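PDB 4RUW: Endonuclease/exonuclease/phosphatase from Beutenbergia cavernae DSM 12333, which belongs to the endonuclease/exonuclease/phosphatase family of the DNase I-like clan and carries a bound zinc ion and a C-terminal Ig-like domain. Local coordinates for residues 177-182 with 201-206; 353-356 with 360-363. One frame throughout, in Å; residues are numbered along the deposited sequence.

Interaction 1 of 2, residues 177-182 with 201-206; sequences LRRSLL and LSTPGS
R179 sets CG beside its own backbone N (chi1 -55°) and bends once, about the CB-CG bond (chi2 -61°), which lays its side chain along the backbone of L201 and S202. From there the chain runs extended, and the guanidinium comes to rest with one face on L201 O, which sits 3.7 Å from R179 CZ, over the centre of the plane. That carbonyl also accepts a hydrogen bond from N237, so the cationic face meets an oxygen already engaged. S202 meets the group obliquely, its CA 3.7 Å from R179 NE.

The polar links are made by two waters that lie at the guanidinium's edge, in its plane. One accepts from R179 NE at 2.9 Å and also hydrogen-bonds S202 OG; the other accepts from R179 NH2 at 3.1 Å and from T203 N at 3.0 Å. S202 OG is gripped further by Q216 and N168, so the hydroxyl bonded to the first water is itself held in place.

The arrangement joins one of the two mixed sheets of the DNase I-like sandwich, at the start of strand 179-188, to the loop that leads from strand 192-200 into helix 207-222.

Interaction 2 of 2, residues 353-356 with 360-363; sequences LTAS and RLRL
The guanidinium of R362 presents its edge to T354: NH2 donates to T354 OG1 at 3.0 Å, with the hydroxyl tilted 20° out of the guanidinium plane. A water accepts from R362 NE at 2.9 Å and hydrogen-bonds T354 OG1 as well, closing a small ring of polar contacts. NH2 has a second acceptor in the carbonyl of P302, and NH1 donates to that of F304; together these should fix the group's rotation. R362 starts with CG anti to the backbone N (chi1 179°) and turns at chi3, which lets it run beside T354, both side chains pointing the same way.

Beneath this lies a regular antiparallel register. T354 and R362 form a hydrogen-bonded pair, T354 N to R362 O at 2.8 Å being the straighter of its two backbone bonds, and S356 with R360 forms the next. A second water donates to T354 O and hydrogen-bonds S356 OG, joining the neighbouring pairs on the face that carries the polar side chains. On the other face are the non-hydrogen-bonded pairs: A355 CB meets L361 CD2 at 3.6 Å, and L353 CB lies 4.1 Å from L363 CD1. A355 and L361 both also touch L413.

Polar and apolar side chains thus alternate as in a strand pair of a beta sandwich, with the apolar face of L353, A355, L361 and L363 buried. Strands 349-356 and 360-367 form a beta hairpin in the Ig-like domain, from which R362 reaches across to P302 and F304 of the endonuclease/exonuclease/phosphatase family domain.

Interaction 1 comes first along the chain and lies within the endonuclease/exonuclease/phosphatase family domain; interaction 2 follows within the Ig-like domain. Their centres are 34 Å apart, their nearest atoms about 21 Å, and they lie on opposite sides of the centre of the chain. No sheet is shared: the strand of 177-182 belongs to a six-stranded mixed sheet, whereas 353-356 and 360-363 lie on adjacent strands of a four-stranded antiparallel one. The first contact is thus internal to the family domain, while the second sits in the Ig-like domain at its border with the first, through P302 and F304; the two do not touch, and each belongs to a different part of the fold.

Interaction 1 of 2, residues 177-182 with 201-206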
loop_
_atom_site.group_PDB
_atom_site.type_symbol
_atom_site.label_atom_id
_atom_site.label_comp_id
_atom_site.label_asym_id
_atom_site.label_seq_id
_atom_site.Cartn_x
_atom_site.Cartn_y
_atom_site.Cartn_z
ATOM N N LEU A 177 -1.276 -22.875 -5.273
ATOM C CA LEU A 177 -0.866 -21.566 -4.809
ATOM C C LEU A 177 -1.001 -20.538 -5.930
ATOM O O LEU A 177 -0.709 -20.828 -7.093
ATOM C CB LEU A 177 0.549 -21.630 -4.258
ATOM C CG LEU A 177 0.581 -22.384 -2.927
ATOM C CD1 LEU A 177 2.001 -22.768 -2.553
ATOM C CD2 LEU A 177 -0.067 -21.544 -1.834
ATOM N N ARG A 178 -1.481 -19.350 -5.570
ATOM C CA ARG A 178 -1.751 -18.291 -6.535
ATOM C C ARG A 178 -1.112 -16.953 -6.179
ATOM O O ARG A 178 -0.872 -16.134 -7.073
ATOM C CB ARG A 178 -3.256 -18.077 -6.696
ATOM C CG ARG A 178 -4.005 -19.308 -7.156
ATOM C CD ARG A 178 -5.507 -19.082 -7.154
ATOM N NE ARG A 178 -6.214 -20.323 -7.458
ATOM C CZ ARG A 178 -6.519 -20.739 -8.684
ATOM N NH1 ARG A 178 -6.191 -20.007 -9.741
ATOM N NH2 ARG A 178 -7.152 -21.894 -8.851
ATOM N N ARG A 179 -0.864 -16.710 -4.890
ATOM C CA ARG A 179 -0.392 -15.402 -4.428
ATOM C C ARG A 179 0.817 -15.602 -3.532
ATOM O O ARG A 179 0.926 -16.626 -2.839
ATOM C CB ARG A 179 -1.487 -14.689 -3.625
ATOM C CG ARG A 179 -2.815 -14.546 -4.360
ATOM C CD ARG A 179 -2.703 -13.735 -5.631
ATOM N NE ARG A 179 -3.993 -13.682 -6.308
ATOM C CZ ARG A 179 -4.241 -12.959 -7.392
ATOM N NH1 ARG A 179 -3.277 -12.220 -7.920
ATOM N NH2 ARG A 179 -5.454 -12.967 -7.932
ATOM N N SER A 180 1.729 -14.636 -3.516
ATOM C CA SER A 180 2.855 -14.701 -2.589
ATOM C C SER A 180 3.384 -13.320 -2.253
ATOM O O SER A 180 3.028 -12.325 -2.900
ATOM C CB SER A 180 3.983 -15.572 -3.148
ATOM O OG SER A 180 4.602 -14.948 -4.261
ATOM N N LEU A 181 4.233 -13.275 -1.233
ATOM C CA LEU A 181 4.919 -12.072 -0.798
ATOM C C LEU A 181 6.398 -12.213 -1.128
ATOM O O LEU A 181 6.996 -13.256 -0.848
ATOM C CB LEU A 181 4.750 -11.922 0.710
ATOM C CG LEU A 181 5.659 -10.922 1.414
ATOM C CD1 LEU A 181 5.302 -9.504 1.033
ATOM C CD2 LEU A 181 5.599 -11.116 2.917
ATOM N N LEU A 182 6.974 -11.179 -1.741
ATOM C CA LEU A 182 8.405 -11.122 -2.018
ATOM C C LEU A 182 9.032 -10.058 -1.127
ATOM O O LEU A 182 8.576 -8.921 -1.102
ATOM C CB LEU A 182 8.650 -10.770 -3.485
ATOM C CG LEU A 182 10.091 -10.425 -3.866
ATOM C CD1 LEU A 182 11.027 -11.596 -3.574
ATOM C CD2 LEU A 182 10.170 -10.002 -5.323
ATOM N N LEU A 201 -2.660 -9.403 -3.620
ATOM C CA LEU A 201 -3.600 -10.282 -2.926
ATOM C C LEU A 201 -4.723 -10.750 -3.847
ATOM O O LEU A 201 -4.897 -10.200 -4.940
ATOM C CB LEU A 201 -4.198 -9.574 -1.707
ATOM C CG LEU A 201 -3.198 -8.995 -0.707
ATOM C CD1 LEU A 201 -3.940 -8.432 0.477
ATOM C CD2 LEU A 201 -2.148 -10.016 -0.278
ATOM N N SER A 202 -5.506 -11.728 -3.399
ATOM C CA SER A 202 -6.658 -12.165 -4.174
ATOM C C SER A 202 -7.633 -11.022 -4.422
ATOM O O SER A 202 -7.690 -10.059 -3.664
ATOM C CB SER A 202 -7.408 -13.268 -3.439
ATOM O OG SER A 202 -6.656 -14.458 -3.361
ATOM N N THR A 203 -8.412 -11.156 -5.484
ATOM C CA THR A 203 -9.513 -10.240 -5.752
ATOM C C THR A 203 -10.668 -10.541 -4.806
ATOM O O THR A 203 -10.829 -11.676 -4.366
ATOM C CB THR A 203 -10.021 -10.401 -7.187
ATOM O OG1 THR A 203 -10.555 -11.721 -7.354
ATOM C CG2 THR A 203 -8.894 -10.163 -8.177
ATOM N N PRO A 204 -11.482 -9.530 -4.477
ATOM C CA PRO A 204 -12.598 -9.767 -3.556
ATOM C C PRO A 204 -13.833 -10.246 -4.315
ATOM O O PRO A 204 -14.896 -9.633 -4.232
ATOM C CB PRO A 204 -12.837 -8.382 -2.953
ATOM C CG PRO A 204 -12.485 -7.451 -4.065
ATOM C CD PRO A 204 -11.342 -8.102 -4.818
ATOM N N GLY A 205 -13.700 -11.358 -5.028
ATOM C CA GLY A 205 -14.740 -11.807 -5.937
ATOM C C GLY A 205 -15.916 -12.521 -5.297
ATOM O O GLY A 205 -16.915 -12.788 -5.964
ATOM N N SER A 206 -15.804 -12.833 -4.011
ATOM C CA SER A 206 -16.817 -13.606 -3.298
ATOM C C SER A 206 -16.487 -13.564 -1.816
ATOM O O SER A 206 -15.397 -13.130 -1.437
ATOM C CB SER A 206 -16.776 -15.061 -3.754
ATOM O OG SER A 206 -15.544 -15.647 -3.353
HETATM O O HOH W 1 -5.947 -15.704 -5.578
HETATM O O HOH W 2 -8.292 -13.763 -6.994
#

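Interaction 2 of 2, residues 353-356 with 360-363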
loop_
_atom_site.group_PDB
_atom_site.type_symbol
_atom_site.label_atom_id
_atom_site.label_comp_id
_atom_site.label_asym_id
_atom_site.label_seq_id
_atom_site.Cartn_x
_atom_site.Cartn_y
_atom_site.Cartn_z
ATOM N N LEU A 353 0.752 8.108 16.208
ATOM C CA LEU A 353 1.692 9.049 16.795
ATOM C C LEU A 353 3.104 8.523 16.578
ATOM O O LEU A 353 3.375 7.342 16.810
ATOM C CB LEU A 353 1.410 9.190 18.293
ATOM C CG LEU A 353 2.375 10.061 19.094
ATOM C CD1 LEU A 353 2.212 11.525 18.729
ATOM C CD2 LEU A 353 2.162 9.839 20.589
ATOM N N THR A 354 4.000 9.391 16.122
ATOM C CA THR A 354 5.408 9.038 16.000
ATOM C C THR A 354 6.248 10.089 16.699
ATOM O O THR A 354 6.048 11.286 16.500
ATOM C CB THR A 354 5.847 8.947 14.521
ATOM O OG1 THR A 354 4.953 8.093 13.796
ATOM C CG2 THR A 354 7.263 8.401 14.407
ATOM N N ALA A 355 7.173 9.639 17.544
ATOM C CA ALA A 355 8.132 10.532 18.188
ATOM C C ALA A 355 9.519 10.183 17.667
ATOM O O ALA A 355 9.869 9.008 17.570
ATOM C CB ALA A 355 8.084 10.382 19.716
ATOM N N SER A 356 10.309 11.193 17.330
ATOM C CA SER A 356 11.676 10.945 16.886
ATOM C C SER A 356 12.622 12.032 17.379
ATOM O O SER A 356 12.185 13.073 17.863
ATOM C CB SER A 356 11.740 10.822 15.362
ATOM O OG SER A 356 11.317 12.016 14.729
ATOM N N ARG A 360 10.917 15.693 17.904
ATOM C CA ARG A 360 9.860 15.846 16.913
ATOM C C ARG A 360 8.689 14.914 17.201
ATOM O O ARG A 360 8.874 13.757 17.577
ATOM C CB ARG A 360 10.391 15.618 15.497
ATOM C CG ARG A 360 9.381 15.963 14.417
ATOM C CD ARG A 360 10.018 16.004 13.036
ATOM N NE ARG A 360 10.452 17.343 12.652
ATOM C CZ ARG A 360 10.838 17.672 11.423
ATOM N NH1 ARG A 360 11.218 18.914 11.148
ATOM N NH2 ARG A 360 10.839 16.757 10.462
ATOM N N LEU A 361 7.482 15.439 17.034
ATOM C CA LEU A 361 6.277 14.644 17.186
ATOM C C LEU A 361 5.447 14.768 15.917
ATOM O O LEU A 361 5.386 15.838 15.302
ATOM C CB LEU A 361 5.460 15.129 18.384
ATOM C CG LEU A 361 6.122 14.923 19.746
ATOM C CD1 LEU A 361 5.364 15.662 20.844
ATOM C CD2 LEU A 361 6.221 13.444 20.060
ATOM N N ARG A 362 4.819 13.665 15.520
ATOM C CA ARG A 362 3.924 13.647 14.373
ATOM C C ARG A 362 2.660 12.893 14.741
ATOM O O ARG A 362 2.727 11.807 15.317
ATOM C CB ARG A 362 4.584 12.978 13.160
ATOM C CG ARG A 362 3.670 12.901 11.928
ATOM C CD ARG A 362 4.331 12.156 10.781
ATOM N NE ARG A 362 4.598 10.766 11.144
ATOM C CZ ARG A 362 5.442 9.968 10.497
ATOM N NH1 ARG A 362 6.105 10.419 9.445
ATOM N NH2 ARG A 362 5.633 8.722 10.907
ATOM N N LEU A 363 1.512 13.473 14.403
ATOM C CA LEU A 363 0.228 12.822 14.602
ATOM C C LEU A 363 -0.497 12.773 13.265
ATOM O O LEU A 363 -0.748 13.819 12.654
ATOM C CB LEU A 363 -0.586 13.616 15.622
ATOM C CG LEU A 363 -1.791 13.029 16.343
ATOM C CD1 LEU A 363 -1.511 11.612 16.788
ATOM C CD2 LEU A 363 -2.136 13.894 17.549
HETATM O O HOH W 3 2.682 9.381 12.888
HETATM O O HOH W 4 8.183 12.263 14.731
#